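83aa long hypothetical transcriptional regulator asnC (Sulfolobus tokodaii, PDB 2ZBC) is a stand-alone RAM module of the Lrp/AsnC family that binds isoleucine and probably takes part in amino-acid-responsive transcriptional regulation. Local coordinates at residues Ala4-Val18 with Ile60-Ile74. Sequence-based numbering, arbitrary orientation.
With ILE (isoleucine), chain I; ILE (isoleucine), chain J.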
loop_
_atom_site.group_PDB
_atom_site.type_symbol
_atom_site.label_atom_id
_atom_site.label_comp_id
_atom_site.label_asym_id
_atom_site.label_seq_id
_atom_site.Cartn_x
_atom_site.Cartn_y
_atom_site.Cartn_z
ATOM N N ALA A 4 -14.538 -10.485 -13.885
ATOM C CA ALA A 4 -13.645 -9.791 -13.052
ATOM C C ALA A 4 -14.005 -10.067 -11.575
ATOM O O ALA A 4 -15.126 -10.463 -11.253
ATOM C CB ALA A 4 -13.683 -8.331 -13.373
ATOM N N ILE A 5 -13.033 -9.854 -10.728
ATOM C CA ILE A 5 -13.247 -9.868 -9.306
ATOM C C ILE A 5 -13.014 -8.474 -8.807
ATOM O O ILE A 5 -11.958 -7.899 -9.127
ATOM C CB ILE A 5 -12.270 -10.807 -8.688
ATOM C CG1 ILE A 5 -12.452 -12.238 -9.148
ATOM C CG2 ILE A 5 -12.351 -10.771 -7.124
ATOM C CD1 ILE A 5 -13.638 -12.848 -8.702
ATOM N N VAL A 6 -13.995 -7.898 -8.073
ATOM C CA VAL A 6 -13.913 -6.536 -7.610
ATOM C C VAL A 6 -13.803 -6.520 -6.090
ATOM O O VAL A 6 -14.623 -7.119 -5.402
ATOM C CB VAL A 6 -15.143 -5.720 -8.038
ATOM C CG1 VAL A 6 -14.993 -4.291 -7.649
ATOM C CG2 VAL A 6 -15.343 -5.806 -9.581
ATOM N N LEU A 7 -12.773 -5.864 -5.592
ATOM C CA LEU A 7 -12.559 -5.720 -4.153
ATOM C C LEU A 7 -13.154 -4.350 -3.731
ATOM O O LEU A 7 -12.791 -3.291 -4.285
ATOM C CB LEU A 7 -11.069 -5.777 -3.809
ATOM C CG LEU A 7 -10.339 -7.015 -4.374
ATOM C CD1 LEU A 7 -8.865 -6.941 -4.201
ATOM C CD2 LEU A 7 -10.929 -8.257 -3.729
ATOM N N ILE A 8 -14.087 -4.362 -2.800
ATOM C CA ILE A 8 -14.813 -3.130 -2.470
ATOM C C ILE A 8 -14.434 -2.723 -1.061
ATOM O O ILE A 8 -14.392 -3.578 -0.182
ATOM C CB ILE A 8 -16.294 -3.402 -2.567
ATOM C CG1 ILE A 8 -16.690 -3.762 -4.015
ATOM C CG2 ILE A 8 -17.079 -2.181 -2.206
ATOM C CD1 ILE A 8 -18.122 -4.203 -4.100
ATOM N N ASN A 9 -14.218 -1.427 -0.831
ATOM C CA ASN A 9 -14.138 -0.873 0.514
ATOM C C ASN A 9 -15.333 -0.019 0.656
ATOM O O ASN A 9 -15.648 0.790 -0.251
ATOM C CB ASN A 9 -12.870 -0.031 0.798
ATOM C CG ASN A 9 -11.653 -0.921 1.129
ATOM O OD1 ASN A 9 -11.277 -1.174 2.331
ATOM N ND2 ASN A 9 -11.016 -1.374 0.075
ATOM N N THR A 10 -15.973 -0.116 1.821
ATOM C CA THR A 10 -17.169 0.703 2.102
ATOM C C THR A 10 -16.827 1.795 3.128
ATOM O O THR A 10 -15.769 1.751 3.728
ATOM C CB THR A 10 -18.306 -0.139 2.692
ATOM O OG1 THR A 10 -17.937 -0.712 3.953
ATOM C CG2 THR A 10 -18.610 -1.328 1.808
ATOM N N ASP A 11 -17.731 2.779 3.288
ATOM C CA ASP A 11 -17.698 3.668 4.448
ATOM C C ASP A 11 -17.701 2.777 5.685
ATOM O O ASP A 11 -18.232 1.620 5.674
ATOM C CB ASP A 11 -18.908 4.578 4.497
ATOM C CG ASP A 11 -18.875 5.616 3.424
ATOM O OD1 ASP A 11 -17.801 5.857 2.810
ATOM O OD2 ASP A 11 -19.912 6.235 3.166
ATOM N N ALA A 12 -17.067 3.257 6.753
ATOM C CA ALA A 12 -16.947 2.398 7.936
ATOM C C ALA A 12 -18.413 2.083 8.390
ATOM O O ALA A 12 -19.269 2.984 8.503
ATOM C CB ALA A 12 -16.059 3.066 9.023
ATOM N N GLY A 13 -18.695 0.804 8.559
ATOM C CA GLY A 13 -19.953 0.323 9.036
ATOM C C GLY A 13 -20.992 0.084 7.944
ATOM O O GLY A 13 -22.044 -0.368 8.272
ATOM N N GLY A 14 -20.740 0.391 6.680
ATOM C CA GLY A 14 -21.777 0.210 5.657
ATOM C C GLY A 14 -21.725 -1.104 4.882
ATOM O O GLY A 14 -22.511 -1.313 3.899
ATOM N N GLU A 15 -20.791 -1.981 5.243
ATOM C CA GLU A 15 -20.576 -3.248 4.534
ATOM C C GLU A 15 -21.813 -4.173 4.380
ATOM O O GLU A 15 -21.984 -4.755 3.321
ATOM C CB GLU A 15 -19.354 -4.024 5.021
ATOM C CG GLU A 15 -19.333 -4.424 6.479
ATOM C CD GLU A 15 -18.758 -3.334 7.358
ATOM O OE1 GLU A 15 -18.358 -3.648 8.439
ATOM O OE2 GLU A 15 -18.714 -2.201 6.959
ATOM N N ASP A 16 -22.642 -4.323 5.416
ATOM C CA ASP A 16 -23.819 -5.207 5.309
ATOM C C ASP A 16 -24.859 -4.664 4.338
ATOM O O ASP A 16 -25.516 -5.443 3.590
ATOM C CB ASP A 16 -24.453 -5.461 6.686
ATOM C CG ASP A 16 -23.519 -6.186 7.643
ATOM O OD1 ASP A 16 -22.420 -6.647 7.254
ATOM O OD2 ASP A 16 -23.827 -6.342 8.840
ATOM N N GLU A 17 -24.997 -3.346 4.324
ATOM C CA GLU A 17 -26.018 -2.671 3.515
ATOM C C GLU A 17 -25.571 -2.792 2.066
ATOM O O GLU A 17 -26.367 -3.105 1.178
ATOM C CB GLU A 17 -26.192 -1.212 3.884
ATOM C CG GLU A 17 -26.950 -0.989 5.192
ATOM C CD GLU A 17 -26.961 0.480 5.560
ATOM O OE1 GLU A 17 -27.501 1.308 4.788
ATOM O OE2 GLU A 17 -26.440 0.782 6.619
ATOM N N VAL A 18 -24.264 -2.610 1.847
ATOM C CA VAL A 18 -23.752 -2.778 0.503
ATOM C C VAL A 18 -23.888 -4.219 0.014
ATOM O O VAL A 18 -24.255 -4.479 -1.138
ATOM C CB VAL A 18 -22.284 -2.240 0.371
ATOM C CG1 VAL A 18 -21.706 -2.559 -1.079
ATOM C CG2 VAL A 18 -22.204 -0.757 0.645
ATOM N N ILE A 60 -21.878 -0.142 -9.246
ATOM C CA ILE A 60 -21.171 -0.482 -7.996
ATOM C C ILE A 60 -20.594 0.787 -7.361
ATOM O O ILE A 60 -20.833 1.062 -6.141
ATOM C CB ILE A 60 -19.984 -1.509 -8.178
ATOM C CG1 ILE A 60 -20.401 -2.843 -8.765
ATOM C CG2 ILE A 60 -19.343 -1.823 -6.777
ATOM C CD1 ILE A 60 -19.278 -3.873 -8.750
ATOM N N ARG A 61 -19.836 1.552 -8.162
ATOM C CA ARG A 61 -19.213 2.788 -7.665
ATOM C C ARG A 61 -20.146 3.979 -7.354
ATOM O O ARG A 61 -19.662 5.051 -6.943
ATOM C CB ARG A 61 -18.077 3.260 -8.587
ATOM C CG ARG A 61 -16.922 2.309 -8.526
ATOM C CD ARG A 61 -15.870 2.480 -9.553
ATOM N NE ARG A 61 -15.152 3.718 -9.566
ATOM C CZ ARG A 61 -14.124 4.006 -8.790
ATOM N NH1 ARG A 61 -13.670 3.128 -7.909
ATOM N NH2 ARG A 61 -13.524 5.162 -8.936
ATOM N N LYS A 62 -21.432 3.821 -7.656
ATOM C CA LYS A 62 -22.430 4.785 -7.253
ATOM C C LYS A 62 -23.320 4.306 -6.116
ATOM O O LYS A 62 -24.225 5.035 -5.725
ATOM C CB LYS A 62 -23.192 5.250 -8.487
ATOM C CG LYS A 62 -22.275 6.155 -9.334
ATOM C CD LYS A 62 -22.896 6.734 -10.582
ATOM C CE LYS A 62 -21.954 7.682 -11.385
ATOM N NZ LYS A 62 -22.219 9.156 -11.037
ATOM N N LEU A 63 -23.136 3.102 -5.609
ATOM C CA LEU A 63 -23.992 2.619 -4.535
ATOM C C LEU A 63 -23.689 3.387 -3.259
ATOM O O LEU A 63 -22.506 3.629 -2.948
ATOM C CB LEU A 63 -23.743 1.145 -4.252
ATOM C CG LEU A 63 -24.117 0.111 -5.348
ATOM C CD1 LEU A 63 -23.761 -1.235 -4.856
ATOM C CD2 LEU A 63 -25.596 0.204 -5.820
ATOM N N PRO A 64 -24.717 3.739 -2.499
ATOM C CA PRO A 64 -24.502 4.304 -1.143
ATOM C C PRO A 64 -23.558 3.481 -0.340
ATOM O O PRO A 64 -23.663 2.264 -0.231
ATOM C CB PRO A 64 -25.889 4.251 -0.513
ATOM C CG PRO A 64 -26.845 4.380 -1.742
ATOM C CD PRO A 64 -26.137 3.519 -2.777
ATOM N N LYS A 65 -22.561 4.188 0.151
ATOM C CA LYS A 65 -21.589 3.721 1.131
ATOM C C LYS A 65 -20.488 2.960 0.468
ATOM O O LYS A 65 -19.611 2.484 1.165
ATOM C CB LYS A 65 -22.263 2.941 2.280
ATOM C CG LYS A 65 -23.420 3.778 2.933
ATOM C CD LYS A 65 -23.774 3.333 4.374
ATOM C CE LYS A 65 -24.769 4.278 5.042
ATOM N NZ LYS A 65 -25.451 3.593 6.196
ATOM N N VAL A 66 -20.442 2.874 -0.871
ATOM C CA VAL A 66 -19.210 2.382 -1.473
ATOM C C VAL A 66 -18.174 3.525 -1.485
ATOM O O VAL A 66 -18.377 4.606 -2.013
ATOM C CB VAL A 66 -19.482 1.746 -2.906
ATOM C CG1 VAL A 66 -18.272 1.561 -3.645
ATOM C CG2 VAL A 66 -20.213 0.503 -2.744
ATOM N N ARG A 67 -17.008 3.227 -0.982
ATOM C CA ARG A 67 -15.935 4.180 -0.968
ATOM C C ARG A 67 -14.922 4.019 -2.124
ATOM O O ARG A 67 -14.520 5.005 -2.845
ATOM C CB ARG A 67 -15.189 4.027 0.351
ATOM C CG ARG A 67 -13.995 4.918 0.472
ATOM C CD ARG A 67 -13.187 4.617 1.763
ATOM N NE ARG A 67 -13.920 5.108 2.921
ATOM C CZ ARG A 67 -13.591 4.852 4.203
ATOM N NH1 ARG A 67 -12.564 4.033 4.481
ATOM N NH2 ARG A 67 -14.345 5.378 5.175
ATOM N N SER A 68 -14.455 2.801 -2.254
ATOM C CA SER A 68 -13.508 2.475 -3.316
ATOM C C SER A 68 -13.749 1.082 -3.854
ATOM O O SER A 68 -14.386 0.215 -3.209
ATOM C CB SER A 68 -12.101 2.673 -2.760
ATOM O OG SER A 68 -11.757 1.721 -1.837
ATOM N N THR A 69 -13.261 0.878 -5.070
ATOM C CA THR A 69 -13.246 -0.456 -5.712
ATOM C C THR A 69 -11.905 -0.667 -6.412
ATOM O O THR A 69 -11.320 0.282 -6.972
ATOM C CB THR A 69 -14.392 -0.614 -6.709
ATOM O OG1 THR A 69 -14.201 0.308 -7.801
ATOM C CG2 THR A 69 -15.727 -0.293 -6.122
ATOM N N LEU A 70 -11.474 -1.932 -6.424
ATOM C CA LEU A 70 -10.307 -2.356 -7.150
ATOM C C LEU A 70 -10.748 -3.556 -8.009
ATOM O O LEU A 70 -11.032 -4.621 -7.446
ATOM C CB LEU A 70 -9.255 -2.778 -6.139
ATOM C CG LEU A 70 -7.817 -2.971 -6.590
ATOM C CD1 LEU A 70 -6.872 -3.105 -5.435
ATOM C CD2 LEU A 70 -7.654 -4.105 -7.474
ATOM N N THR A 71 -10.793 -3.386 -9.304
ATOM C CA THR A 71 -11.304 -4.428 -10.255
ATOM C C THR A 71 -10.125 -5.156 -10.830
ATOM O O THR A 71 -9.225 -4.545 -11.354
ATOM C CB THR A 71 -12.143 -3.752 -11.396
ATOM O OG1 THR A 71 -13.281 -3.095 -10.823
ATOM C CG2 THR A 71 -12.709 -4.808 -12.465
HETATM N N MSE A 72 -10.138 -6.470 -10.685
HETATM C CA MSE A 72 -9.106 -7.309 -11.149
HETATM C C MSE A 72 -9.726 -8.041 -12.364
HETATM O O MSE A 72 -10.577 -8.900 -12.195
HETATM C CB MSE A 72 -8.756 -8.304 -10.040
HETATM C CG MSE A 72 -8.114 -7.540 -8.795
HETATM SE SE MSE A 72 -7.502 -8.891 -7.519
HETATM C CE MSE A 72 -9.202 -9.376 -6.859
ATOM N N ILE A 73 -9.317 -7.650 -13.544
ATOM C CA ILE A 73 -9.744 -8.325 -14.765
ATOM C C ILE A 73 -9.142 -9.703 -14.756
ATOM O O ILE A 73 -7.957 -9.872 -14.498
ATOM C CB ILE A 73 -9.291 -7.519 -16.049
ATOM C CG1 ILE A 73 -9.832 -6.083 -16.012
ATOM C CG2 ILE A 73 -9.754 -8.276 -17.294
ATOM C CD1 ILE A 73 -11.286 -6.039 -16.074
ATOM N N ILE A 74 -9.972 -10.725 -15.002
ATOM C CA ILE A 74 -9.571 -12.100 -15.062
ATOM C C ILE A 74 -9.015 -12.428 -16.449
ATOM O O ILE A 74 -9.567 -11.994 -17.476
ATOM C CB ILE A 74 -10.783 -13.025 -14.735
ATOM C CG1 ILE A 74 -11.038 -13.003 -13.227
ATOM C CG2 ILE A 74 -10.547 -14.499 -15.072
ATOM C CD1 ILE A 74 -12.437 -13.470 -12.875
HETATM N N ILE I . -10.152 1.736 -11.089
HETATM C CA ILE I . -11.536 1.389 -10.643
HETATM C C ILE I . -11.725 -0.125 -10.409
HETATM O O ILE I . -10.749 -0.856 -10.745
HETATM C CB ILE I . -12.552 1.854 -11.671
HETATM C CG1 ILE I . -12.521 0.996 -12.931
HETATM C CG2 ILE I . -12.200 3.245 -12.111
HETATM C CD1 ILE I . -13.477 1.492 -13.959
HETATM O OXT ILE I . -12.820 -0.546 -9.893
HETATM N N ILE J . -12.719 -5.583 6.271
HETATM C CA ILE J . -13.165 -4.980 7.572
HETATM C C ILE J . -12.242 -5.282 8.678
HETATM O O ILE J . -11.379 -6.163 8.470
HETATM C CB ILE J . -14.613 -5.354 7.923
HETATM C CG1 ILE J . -14.772 -6.808 8.416
HETATM C CG2 ILE J . -15.512 -5.034 6.805
HETATM C CD1 ILE J . -16.184 -7.126 8.945
HETATM O OXT ILE J . -12.384 -4.562 9.675
HETATM O O HOH W 1 -11.083 -0.945 -2.861
#
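Ile-5 and Met-72 face each other as a hydrogen-bonded antiparallel pair, as do Leu-7 and Leu-70. Leu-7 N donates to Leu-70 O (2.8 Å). Beyond them lies a classic beta bulge, where Asn-9 O accepts from both Arg-67 N and Ser-68 N. Asp-11 N then binds Lys-65 O.

On one face, Met-72 is a selenomethionine, bent at its last torsion (chi3 -75°), which brings CE tightly against Ile-5 CG2 (3.5 Å) and beside Leu-7 CG. On the other face, Val-6 CG1 meets Thr-69 CB, and Ile-8 CD1 touches Ile-60 CG2 (3.8 Å). Val-18 CG1, from helix 15-22, reaches Val-66 CG2.

The extended Lys-65 chain passes Gly-14 and brings NZ to the syn side of Glu-17 OE2 (3.0 Å), a salt bridge. The Arg-67 guanidinium lies with one face over Thr-10 O, and its NH1 bonds Arg-67 O of a fourth subunit.

Thr-69 OG1 (2.6 Å) and Thr-71 OG1 (2.8 Å) both donate to OXT of the chain I isoleucine. Arg-61 NH1 donates in its guanidinium plane to Thr-69 OG1, and NE forms a salt bridge with Glu-15 of a third subunit. One guanidinium face lies against the isoleucine CG2, offset toward the rim. With an alanine in place of this arginine, Thr-69 OG1 is likely to be less firmly oriented and that Glu-15 to lose this partner. The beta-alpha-beta-beta-alpha-beta order, with helices 15-22 and 49-60, gives the ferredoxin-like RAM fold. Strand 66-75 is outermost within the chain, but at Ile-74 the sheet runs on into a second subunit. The isoleucine site, probably the effector site, lies between subunits, completed by Val-34, Gly-36 and Asp-39 of the third subunit.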